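Local coordinates for protein trehalose-6-phosphate phosphatase (PDB 5DXI) that is a phosphatase of the HAD clan that binds a magnesium ion, beryllium trifluoride and glucose units in a pocket between its core and a smaller cap, at residues E183-F188 against D237-N242; R70-L75 against R135-L140; N15-K18 against R22-F25. One frame throughout, in Å; residues are numbered along the deposited sequence.

Contact 1. Residues E183-F188 against D237-N242. With GLC (alpha-D-glucopyranose), chain C.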
loop_
_atom_site.group_PDB
_atom_site.type_symbol
_atom_site.label_atom_id
_atom_site.label_comp_id
_atom_site.label_asym_id
_atom_site.label_seq_id
_atom_site.Cartn_x
_atom_site.Cartn_y
_atom_site.Cartn_z
ATOM N N GLU A 183 -3.495 8.705 10.749
ATOM C CA GLU A 183 -2.679 9.379 9.765
ATOM C C GLU A 183 -3.527 10.412 9.080
ATOM O O GLU A 183 -4.685 10.195 8.876
ATOM C CB GLU A 183 -2.097 8.387 8.746
ATOM C CG GLU A 183 -1.187 7.311 9.330
ATOM C CD GLU A 183 0.003 6.971 8.461
ATOM O OE1 GLU A 183 0.484 7.825 7.742
ATOM O OE2 GLU A 183 0.472 5.846 8.512
ATOM N N VAL A 184 -2.938 11.542 8.752
ATOM C CA VAL A 184 -3.619 12.600 8.016
ATOM C C VAL A 184 -2.828 12.994 6.771
ATOM O O VAL A 184 -1.622 13.227 6.832
ATOM C CB VAL A 184 -3.839 13.848 8.892
ATOM C CG1 VAL A 184 -4.518 14.944 8.090
ATOM C CG2 VAL A 184 -4.684 13.493 10.121
ATOM N N ARG A 185 -3.507 13.048 5.634
ATOM C CA ARG A 185 -2.851 13.439 4.406
ATOM C C ARG A 185 -3.903 14.004 3.449
ATOM O O ARG A 185 -5.094 13.786 3.666
ATOM C CB ARG A 185 -2.108 12.244 3.807
ATOM C CG ARG A 185 -3.013 11.133 3.420
ATOM C CD ARG A 185 -2.791 10.681 1.988
ATOM N NE ARG A 185 -3.514 9.433 1.784
ATOM C CZ ARG A 185 -4.827 9.359 1.612
ATOM N NH1 ARG A 185 -5.559 10.467 1.567
ATOM N NH2 ARG A 185 -5.405 8.180 1.460
ATOM N N PRO A 186 -3.461 14.746 2.406
ATOM C CA PRO A 186 -4.388 15.340 1.436
ATOM C C PRO A 186 -5.284 14.278 0.857
ATOM O O PRO A 186 -4.834 13.151 0.640
ATOM C CB PRO A 186 -3.465 15.921 0.359
ATOM C CG PRO A 186 -2.179 16.188 1.073
ATOM C CD PRO A 186 -2.057 15.065 2.080
ATOM N N LYS A 187 -6.548 14.624 0.656
ATOM C CA LYS A 187 -7.528 13.651 0.233
ATOM C C LYS A 187 -7.309 13.229 -1.214
ATOM O O LYS A 187 -7.639 12.103 -1.592
ATOM C CB LYS A 187 -8.946 14.197 0.435
ATOM C CG LYS A 187 -10.019 13.138 0.286
ATOM C CD LYS A 187 -11.318 13.511 1.005
ATOM C CE LYS A 187 -12.132 14.507 0.216
ATOM N NZ LYS A 187 -12.686 13.876 -1.014
ATOM N N PHE A 188 -6.756 14.117 -2.031
ATOM C CA PHE A 188 -6.718 13.841 -3.461
ATOM C C PHE A 188 -5.396 13.235 -3.936
ATOM O O PHE A 188 -5.185 13.074 -5.137
ATOM C CB PHE A 188 -7.041 15.125 -4.238
ATOM C CG PHE A 188 -8.419 15.652 -3.943
ATOM C CD1 PHE A 188 -9.541 14.988 -4.415
ATOM C CD2 PHE A 188 -8.595 16.784 -3.164
ATOM C CE1 PHE A 188 -10.816 15.455 -4.129
ATOM C CE2 PHE A 188 -9.864 17.253 -2.872
ATOM C CZ PHE A 188 -10.977 16.586 -3.355
ATOM N N ASP A 237 -4.527 0.653 2.136
ATOM C CA ASP A 237 -4.409 -0.283 1.018
ATOM C C ASP A 237 -5.747 -0.606 0.359
ATOM O O ASP A 237 -5.794 -1.081 -0.775
ATOM C CB ASP A 237 -3.751 -1.546 1.511
ATOM C CG ASP A 237 -2.457 -1.239 2.220
ATOM O OD1 ASP A 237 -2.319 -1.589 3.405
ATOM O OD2 ASP A 237 -1.599 -0.589 1.581
ATOM N N GLU A 238 -6.835 -0.375 1.082
ATOM C CA GLU A 238 -8.169 -0.496 0.486
ATOM C C GLU A 238 -8.314 0.437 -0.732
ATOM O O GLU A 238 -9.103 0.165 -1.654
ATOM C CB GLU A 238 -9.239 -0.188 1.531
ATOM C CG GLU A 238 -9.324 -1.246 2.651
ATOM C CD GLU A 238 -9.692 -2.624 2.126
ATOM O OE1 GLU A 238 -10.704 -2.743 1.376
ATOM O OE2 GLU A 238 -8.960 -3.585 2.449
ATOM N N ASP A 239 -7.578 1.547 -0.722
ATOM C CA ASP A 239 -7.544 2.438 -1.889
ATOM C C ASP A 239 -6.943 1.731 -3.105
ATOM O O ASP A 239 -7.419 1.893 -4.227
ATOM C CB ASP A 239 -6.759 3.719 -1.571
ATOM C CG ASP A 239 -7.454 4.567 -0.525
ATOM O OD1 ASP A 239 -8.678 4.379 -0.348
ATOM O OD2 ASP A 239 -6.804 5.421 0.100
ATOM N N MET A 240 -5.907 0.929 -2.880
ATOM C CA MET A 240 -5.341 0.151 -3.968
ATOM C C MET A 240 -6.330 -0.878 -4.494
ATOM O O MET A 240 -6.508 -0.983 -5.706
ATOM C CB MET A 240 -4.054 -0.553 -3.544
ATOM C CG MET A 240 -2.943 0.403 -3.123
ATOM S SD MET A 240 -1.299 -0.353 -3.175
ATOM C CE MET A 240 -1.489 -1.549 -1.852
ATOM N N PHE A 241 -6.963 -1.628 -3.593
ATOM C CA PHE A 241 -7.879 -2.695 -4.003
ATOM C C PHE A 241 -9.061 -2.101 -4.776
ATOM O O PHE A 241 -9.507 -2.655 -5.786
ATOM C CB PHE A 241 -8.406 -3.493 -2.792
ATOM C CG PHE A 241 -7.324 -4.053 -1.889
ATOM C CD1 PHE A 241 -6.079 -4.379 -2.389
ATOM C CD2 PHE A 241 -7.579 -4.280 -0.538
ATOM C CE1 PHE A 241 -5.080 -4.900 -1.549
ATOM C CE2 PHE A 241 -6.595 -4.795 0.303
ATOM C CZ PHE A 241 -5.345 -5.107 -0.203
ATOM N N ASN A 242 -9.591 -0.995 -4.263
ATOM C CA ASN A 242 -10.714 -0.323 -4.912
ATOM C C ASN A 242 -10.342 0.143 -6.324
ATOM O O ASN A 242 -11.115 -0.036 -7.247
ATOM C CB ASN A 242 -11.197 0.857 -4.073
ATOM C CG ASN A 242 -12.302 0.481 -3.109
ATOM O OD1 ASN A 242 -13.272 -0.212 -3.468
ATOM N ND2 ASN A 242 -12.176 0.949 -1.872
HETATM C C1 GLC C . 4.487 2.212 9.749
HETATM C C2 GLC C . 5.040 3.630 9.791
HETATM C C3 GLC C . 3.969 4.611 9.302
HETATM C C4 GLC C . 3.512 4.200 7.913
HETATM C C5 GLC C . 2.996 2.765 7.967
HETATM C C6 GLC C . 2.647 2.293 6.568
HETATM O O1 GLC C . 3.419 2.074 10.686
HETATM O O2 GLC C . 5.427 3.934 11.128
HETATM O O3 GLC C . 4.506 5.923 9.236
HETATM O O4 GLC C . 2.459 5.071 7.449
HETATM O O5 GLC C . 4.000 1.886 8.447
HETATM O O6 GLC C . 3.848 2.214 5.791
HETATM O O HOH W 1 -4.201 5.641 0.421
#
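Arg185 and Asp239 reach toward each other from opposite directions and form a salt bridge, with Arg185 NH2 3.4 Å from Asp239 OD2. The carboxylate oxygen meets the guanidinium at its edge, near its plane, but the two flat groups are turned 45° apart, so this is a single-point meeting and not a paired, side-on one. Water 1 completes a small triangle with the two atoms: it accepts from Arg185 NH2 at 3.0 Å and donates to Asp239 OD2 at 2.6 Å. A direct ionic contact and a water bridge thus join the same two atoms, across an interface that buries just 44 Å². The second terminal nitrogen is tied back to its own strand, where Arg185 NH1 donates to Pro186 O at 2.9 Å, from above the carbonyl plane. CG lies between the backbone N and the carbonyl carbon (chi1 63°), and a bend at the next torsion (chi2 128°) turns the chain so that NH2 faces Asp239 while NH1 stays near Pro186 O.

Two residues earlier on the strand, Glu183 OE2 accepts from glucose O4; the modelled separation is very short and its exact value doubtful. At 237-242, Asp237 OD2 makes a salt bridge with Lys191, and its OD1 accepts from the backbone N of Asp233, a ligand of the magnesium ion.

Strand 181-186 pairs with strands 140-143 and 173-178 in the antiparallel cap sheet, and Arg185 packs on Glu174 and Met176 of the latter. Helix 235-253 follows core strand 227-232, and its Met240 rests on helix 191-199. The contact is therefore a small polar bridge from the cap sheet to a helix of the Rossmann-like core.

Contact 2. Residues R70-L75 against R135-L140. With GLC (alpha-D-glucopyranose), chain C.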
loop_
_atom_site.group_PDB
_atom_site.type_symbol
_atom_site.label_atom_id
_atom_site.label_comp_id
_atom_site.label_asym_id
_atom_site.label_seq_id
_atom_site.Cartn_x
_atom_site.Cartn_y
_atom_site.Cartn_z
ATOM N N ARG A 70 5.276 4.857 4.437
ATOM C CA ARG A 70 6.628 5.280 4.848
ATOM C C ARG A 70 7.107 6.531 4.118
ATOM O O ARG A 70 6.749 6.759 2.955
ATOM C CB ARG A 70 7.637 4.154 4.597
ATOM C CG ARG A 70 7.520 2.929 5.503
ATOM C CD ARG A 70 7.767 3.273 6.985
ATOM N NE ARG A 70 7.700 2.068 7.810
ATOM C CZ ARG A 70 8.453 1.816 8.879
ATOM N NH1 ARG A 70 9.369 2.690 9.296
ATOM N NH2 ARG A 70 8.288 0.673 9.537
ATOM N N ASP A 71 7.945 7.319 4.776
ATOM C CA ASP A 71 8.528 8.470 4.104
ATOM C C ASP A 71 9.608 8.012 3.117
ATOM O O ASP A 71 9.983 6.830 3.094
ATOM C CB ASP A 71 9.076 9.495 5.115
ATOM C CG ASP A 71 10.197 8.950 6.004
ATOM O OD1 ASP A 71 10.902 7.987 5.632
ATOM O OD2 ASP A 71 10.403 9.542 7.081
ATOM N N GLN A 72 10.078 8.937 2.286
ATOM C CA GLN A 72 11.050 8.601 1.242
ATOM C C GLN A 72 12.358 8.065 1.815
ATOM O O GLN A 72 12.956 7.143 1.251
ATOM C CB GLN A 72 11.352 9.825 0.380
ATOM C CG GLN A 72 10.145 10.367 -0.339
ATOM C CD GLN A 72 10.330 11.822 -0.689
ATOM O OE1 GLN A 72 10.163 12.692 0.159
ATOM N NE2 GLN A 72 10.680 12.092 -1.932
ATOM N N ALA A 73 12.797 8.655 2.923
ATOM C CA ALA A 73 14.071 8.284 3.545
ATOM C C ALA A 73 14.103 6.793 3.884
ATOM O O ALA A 73 15.047 6.098 3.531
ATOM C CB ALA A 73 14.321 9.127 4.793
ATOM N N PHE A 74 13.048 6.302 4.533
ATOM C CA PHE A 74 12.973 4.887 4.886
ATOM C C PHE A 74 13.053 3.995 3.639
ATOM O O PHE A 74 13.849 3.055 3.583
ATOM C CB PHE A 74 11.674 4.601 5.656
ATOM C CG PHE A 74 11.599 3.208 6.214
ATOM C CD1 PHE A 74 12.146 2.919 7.456
ATOM C CD2 PHE A 74 10.996 2.188 5.492
ATOM C CE1 PHE A 74 12.088 1.638 7.981
ATOM C CE2 PHE A 74 10.938 0.911 5.995
ATOM C CZ PHE A 74 11.483 0.626 7.254
ATOM N N LEU A 75 12.231 4.310 2.639
ATOM C CA LEU A 75 12.143 3.504 1.432
ATOM C C LEU A 75 13.447 3.531 0.648
ATOM O O LEU A 75 13.869 2.519 0.093
ATOM C CB LEU A 75 10.980 3.985 0.553
ATOM C CG LEU A 75 9.591 3.822 1.182
ATOM C CD1 LEU A 75 8.554 4.447 0.249
ATOM C CD2 LEU A 75 9.245 2.358 1.510
ATOM N N ARG A 135 6.262 13.064 12.030
ATOM C CA ARG A 135 6.076 14.112 11.032
ATOM C C ARG A 135 6.838 13.755 9.773
ATOM O O ARG A 135 8.059 13.822 9.733
ATOM C CB ARG A 135 6.548 15.465 11.571
ATOM C CG ARG A 135 5.710 15.979 12.721
ATOM C CD ARG A 135 6.377 17.118 13.486
ATOM N NE ARG A 135 5.593 17.407 14.683
ATOM C CZ ARG A 135 5.843 16.903 15.889
ATOM N NH1 ARG A 135 6.895 16.114 16.081
ATOM N NH2 ARG A 135 5.048 17.208 16.909
ATOM N N LYS A 136 6.122 13.355 8.736
ATOM C CA LYS A 136 6.801 13.079 7.482
ATOM C C LYS A 136 6.784 14.373 6.670
ATOM O O LYS A 136 6.451 15.420 7.214
ATOM C CB LYS A 136 6.128 11.913 6.763
ATOM C CG LYS A 136 6.029 10.649 7.630
ATOM C CD LYS A 136 5.131 9.631 6.940
ATOM C CE LYS A 136 4.446 8.726 7.929
ATOM N NZ LYS A 136 3.552 7.738 7.270
ATOM N N LYS A 137 7.105 14.316 5.381
ATOM C CA LYS A 137 7.162 15.547 4.597
ATOM C C LYS A 137 5.764 16.109 4.374
ATOM O O LYS A 137 5.533 17.308 4.534
ATOM C CB LYS A 137 7.862 15.316 3.257
ATOM C CG LYS A 137 9.361 15.040 3.361
ATOM C CD LYS A 137 10.107 15.847 2.307
ATOM C CE LYS A 137 11.355 15.137 1.813
ATOM N NZ LYS A 137 11.402 15.177 0.313
ATOM N N VAL A 138 4.819 15.241 4.025
ATOM C CA VAL A 138 3.455 15.680 3.828
ATOM C C VAL A 138 2.540 15.100 4.913
ATOM O O VAL A 138 2.007 15.836 5.744
ATOM C CB VAL A 138 2.945 15.273 2.428
ATOM C CG1 VAL A 138 1.487 15.670 2.266
ATOM C CG2 VAL A 138 3.812 15.924 1.355
ATOM N N ALA A 139 2.400 13.777 4.922
ATOM C CA ALA A 139 1.540 13.096 5.877
ATOM C C ALA A 139 2.049 13.238 7.314
ATOM O O ALA A 139 3.245 13.354 7.546
ATOM C CB ALA A 139 1.424 11.631 5.509
ATOM N N LEU A 140 1.124 13.227 8.266
ATOM C CA LEU A 140 1.469 13.160 9.688
ATOM C C LEU A 140 0.853 11.917 10.298
ATOM O O LEU A 140 -0.254 11.521 9.930
ATOM C CB LEU A 140 0.986 14.398 10.445
ATOM C CG LEU A 140 1.800 15.675 10.241
ATOM C CD1 LEU A 140 1.262 16.476 9.074
ATOM C CD2 LEU A 140 1.831 16.509 11.518
HETATM C C1 GLC C . 4.487 2.212 9.749
HETATM C C2 GLC C . 5.040 3.630 9.791
HETATM C C3 GLC C . 3.969 4.611 9.302
HETATM C C4 GLC C . 3.512 4.200 7.913
HETATM C C5 GLC C . 2.996 2.765 7.967
HETATM C C6 GLC C . 2.647 2.293 6.568
HETATM O O1 GLC C . 3.419 2.074 10.686
HETATM O O2 GLC C . 5.427 3.934 11.128
HETATM O O3 GLC C . 4.506 5.923 9.236
HETATM O O4 GLC C . 2.459 5.071 7.449
HETATM O O5 GLC C . 4.000 1.886 8.447
HETATM O O6 GLC C . 3.848 2.214 5.791
#
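Asp71 and Lys136 are in van der Waals contact through their aliphatic parts, Asp71 CB lying 4.1 Å from Lys136 CG. From there the extended lysine chain runs inward to the sugar, where Lys136 NZ donates to glucose O3 at 2.8 Å and to glucose O4 at 2.9 Å; the same ammonium also donates to Gly69 O, which fixes it against the loop before helix 72-79. Arg70 lines the neighbouring side of the ring. Its guanidinium is sandwiched, with Phe74 CZ 3.5 Å above the plane on one face and glucose C2 3.7 Å from the plane on the other, while Arg70 NE is held by a salt bridge to Asp30. Asp71 OD1 accepts from Phe74 N at 2.9 Å, an N-cap bond at the start of helix 72-79, consistent with holding Phe74 where its ring meets Arg70.

The outer side faces solvent and rests on one hydrogen bond. Lys137, an exposed residue with bends at three successive torsions, comes across Gln72 at about a right angle, and Lys137 NZ donates to Gln72 OE1 at 2.8 Å. The approach is tilted 23° from the amide carbonyl plane, with a C=O...N angle of 128°. Gln72, by contrast, is buried, lying against Trp102 and Phe93.

Residues 135-140 turn between cap strands 132-135 and 140-143, a hairpin loop in which Lys136 N donates to Ala139 O at 3.1 Å. Lys136 from this cap hairpin and Arg70 from the core loop meet on one glucose, the cap-over-core pocket arrangement of capped HAD phosphatases.

Contact 3. Residues N15-K18 against R22-F25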
loop_
_atom_site.group_PDB
_atom_site.type_symbol
_atom_site.label_atom_id
_atom_site.label_comp_id
_atom_site.label_asym_id
_atom_site.label_seq_id
_atom_site.Cartn_x
_atom_site.Cartn_y
_atom_site.Cartn_z
ATOM N N ASN A 15 -0.338 -20.011 -12.079
ATOM C CA ASN A 15 -0.654 -20.262 -13.479
ATOM C C ASN A 15 -0.834 -18.985 -14.283
ATOM O O ASN A 15 -0.355 -18.888 -15.417
ATOM C CB ASN A 15 -1.894 -21.148 -13.594
ATOM C CG ASN A 15 -1.586 -22.594 -13.252
ATOM O OD1 ASN A 15 -0.455 -23.051 -13.453
ATOM N ND2 ASN A 15 -2.576 -23.319 -12.732
ATOM N N ASN A 16 -1.525 -18.007 -13.710
ATOM C CA ASN A 16 -1.752 -16.751 -14.413
ATOM C C ASN A 16 -0.405 -16.029 -14.581
ATOM O O ASN A 16 -0.149 -15.420 -15.624
ATOM C CB ASN A 16 -2.743 -15.870 -13.651
ATOM C CG ASN A 16 -3.382 -14.792 -14.527
ATOM O OD1 ASN A 16 -4.457 -14.984 -15.073
ATOM N ND2 ASN A 16 -2.697 -13.679 -14.695
ATOM N N TYR A 17 0.443 -16.119 -13.554
ATOM C CA TYR A 17 1.788 -15.521 -13.582
ATOM C C TYR A 17 2.618 -16.061 -14.733
ATOM O O TYR A 17 3.123 -15.299 -15.548
ATOM C CB TYR A 17 2.535 -15.775 -12.266
ATOM C CG TYR A 17 3.987 -15.286 -12.264
ATOM C CD1 TYR A 17 4.290 -13.961 -11.992
ATOM C CD2 TYR A 17 5.052 -16.159 -12.501
ATOM C CE1 TYR A 17 5.608 -13.507 -11.967
ATOM C CE2 TYR A 17 6.378 -15.710 -12.482
ATOM C CZ TYR A 17 6.642 -14.380 -12.221
ATOM O OH TYR A 17 7.935 -13.905 -12.204
ATOM N N LYS A 18 2.720 -17.380 -14.821
ATOM C CA LYS A 18 3.556 -17.991 -15.841
ATOM C C LYS A 18 2.973 -17.836 -17.254
ATOM O O LYS A 18 3.707 -17.867 -18.241
ATOM C CB LYS A 18 3.820 -19.459 -15.477
ATOM C CG LYS A 18 4.570 -19.537 -14.148
ATOM C CD LYS A 18 4.903 -20.948 -13.682
ATOM C CE LYS A 18 6.428 -21.128 -13.493
ATOM N NZ LYS A 18 7.128 -19.967 -12.826
ATOM N N ARG A 22 3.256 -9.279 -19.221
ATOM C CA ARG A 22 3.511 -7.952 -18.651
ATOM C C ARG A 22 2.971 -7.877 -17.229
ATOM O O ARG A 22 1.807 -7.556 -16.990
ATOM C CB ARG A 22 2.890 -6.867 -19.530
ATOM C CG ARG A 22 3.495 -6.823 -20.927
ATOM C CD ARG A 22 2.683 -5.965 -21.871
ATOM N NE ARG A 22 1.328 -6.487 -22.053
ATOM C CZ ARG A 22 1.006 -7.450 -22.912
ATOM N NH1 ARG A 22 1.940 -8.009 -23.671
ATOM N NH2 ARG A 22 -0.249 -7.861 -23.004
ATOM N N ARG A 23 3.851 -8.155 -16.282
ATOM C CA ARG A 23 3.433 -8.334 -14.914
ATOM C C ARG A 23 3.699 -7.084 -14.094
ATOM O O ARG A 23 4.771 -6.480 -14.198
ATOM C CB ARG A 23 4.168 -9.534 -14.346
ATOM C CG ARG A 23 4.088 -10.726 -15.307
ATOM C CD ARG A 23 4.500 -11.982 -14.621
ATOM N NE ARG A 23 4.670 -13.133 -15.508
ATOM C CZ ARG A 23 5.846 -13.661 -15.835
ATOM N NH1 ARG A 23 6.970 -13.122 -15.378
ATOM N NH2 ARG A 23 5.894 -14.718 -16.638
ATOM N N LEU A 24 2.737 -6.708 -13.262
ATOM C CA LEU A 24 2.894 -5.551 -12.384
ATOM C C LEU A 24 2.577 -5.931 -10.945
ATOM O O LEU A 24 1.431 -6.297 -10.606
ATOM C CB LEU A 24 1.991 -4.403 -12.836
ATOM C CG LEU A 24 1.977 -3.118 -12.012
ATOM C CD1 LEU A 24 3.342 -2.425 -12.015
ATOM C CD2 LEU A 24 0.895 -2.180 -12.540
ATOM N N PHE A 25 3.596 -5.848 -10.100
ATOM C CA PHE A 25 3.462 -6.106 -8.676
ATOM C C PHE A 25 3.328 -4.798 -7.902
ATOM O O PHE A 25 4.149 -3.878 -8.064
ATOM C CB PHE A 25 4.672 -6.904 -8.162
ATOM C CG PHE A 25 4.782 -8.286 -8.754
ATOM C CD1 PHE A 25 4.128 -9.361 -8.167
ATOM C CD2 PHE A 25 5.505 -8.504 -9.921
ATOM C CE1 PHE A 25 4.217 -10.634 -8.719
ATOM C CE2 PHE A 25 5.593 -9.773 -10.481
ATOM C CZ PHE A 25 4.951 -10.841 -9.874
#
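Tyr17 O, near the end of helix 10-19, is gripped by two groups: Arg23 NE donates to it at 2.7 Å, a weak bond because the N-H...O angle is only 128°, and Ser20 OG is hydrogen-bonded both to this oxygen and to Arg23 NE, whose single N-H is therefore shared. The same arginine then lies over a face of the Tyr17 ring. Guanidinium and ring centres are 3.8 Å apart and their planes differ by 26°, a stack with cation-pi character. Its aliphatic part joins in, Arg23 CD sitting 3.3 Å from Tyr17 CE1. The tyrosine ring is swung into this place by a first torsion that sets CG anti to the backbone N (chi1 175°), and Tyr17 CE1 also touches the edge of the Phe25 ring at CZ, 3.5 Å away.

Beyond the pair, Asn62 of the adjoining strand serves both polar ends, bonding Tyr17 OH through ND2 and Arg23 NH1 through OD1; Asp59 adds a salt bridge to that NH1. The contact ties helix 10-19 to strand 23-27. Within it, a carboxylate, a carbonyl oxygen and an aromatic face together probably compensate the buried positive charge of Arg23.

Contacts 1 and 2 adjoin, with about 15 Å between their centres, and share one glucose. Within the cap sheet Val184 N lies 2.9 Å from Leu140 O, a probable hydrogen bond, and Glu183 OE1 makes a salt bridge with Lys136 NZ at 3.1 Å, so two residues that contact glucose O4 also pair with each other. The side chains of Arg70 and Arg185 lie about 5 Å and about 10 Å from the beryllium trifluoride. Contact 3 stands apart in the core, its centre about 25 Å from that of contact 1 and about 30 Å from that of contact 2, but strand 23-27 leads directly to Asp28 and Asp30, which bind the magnesium ion.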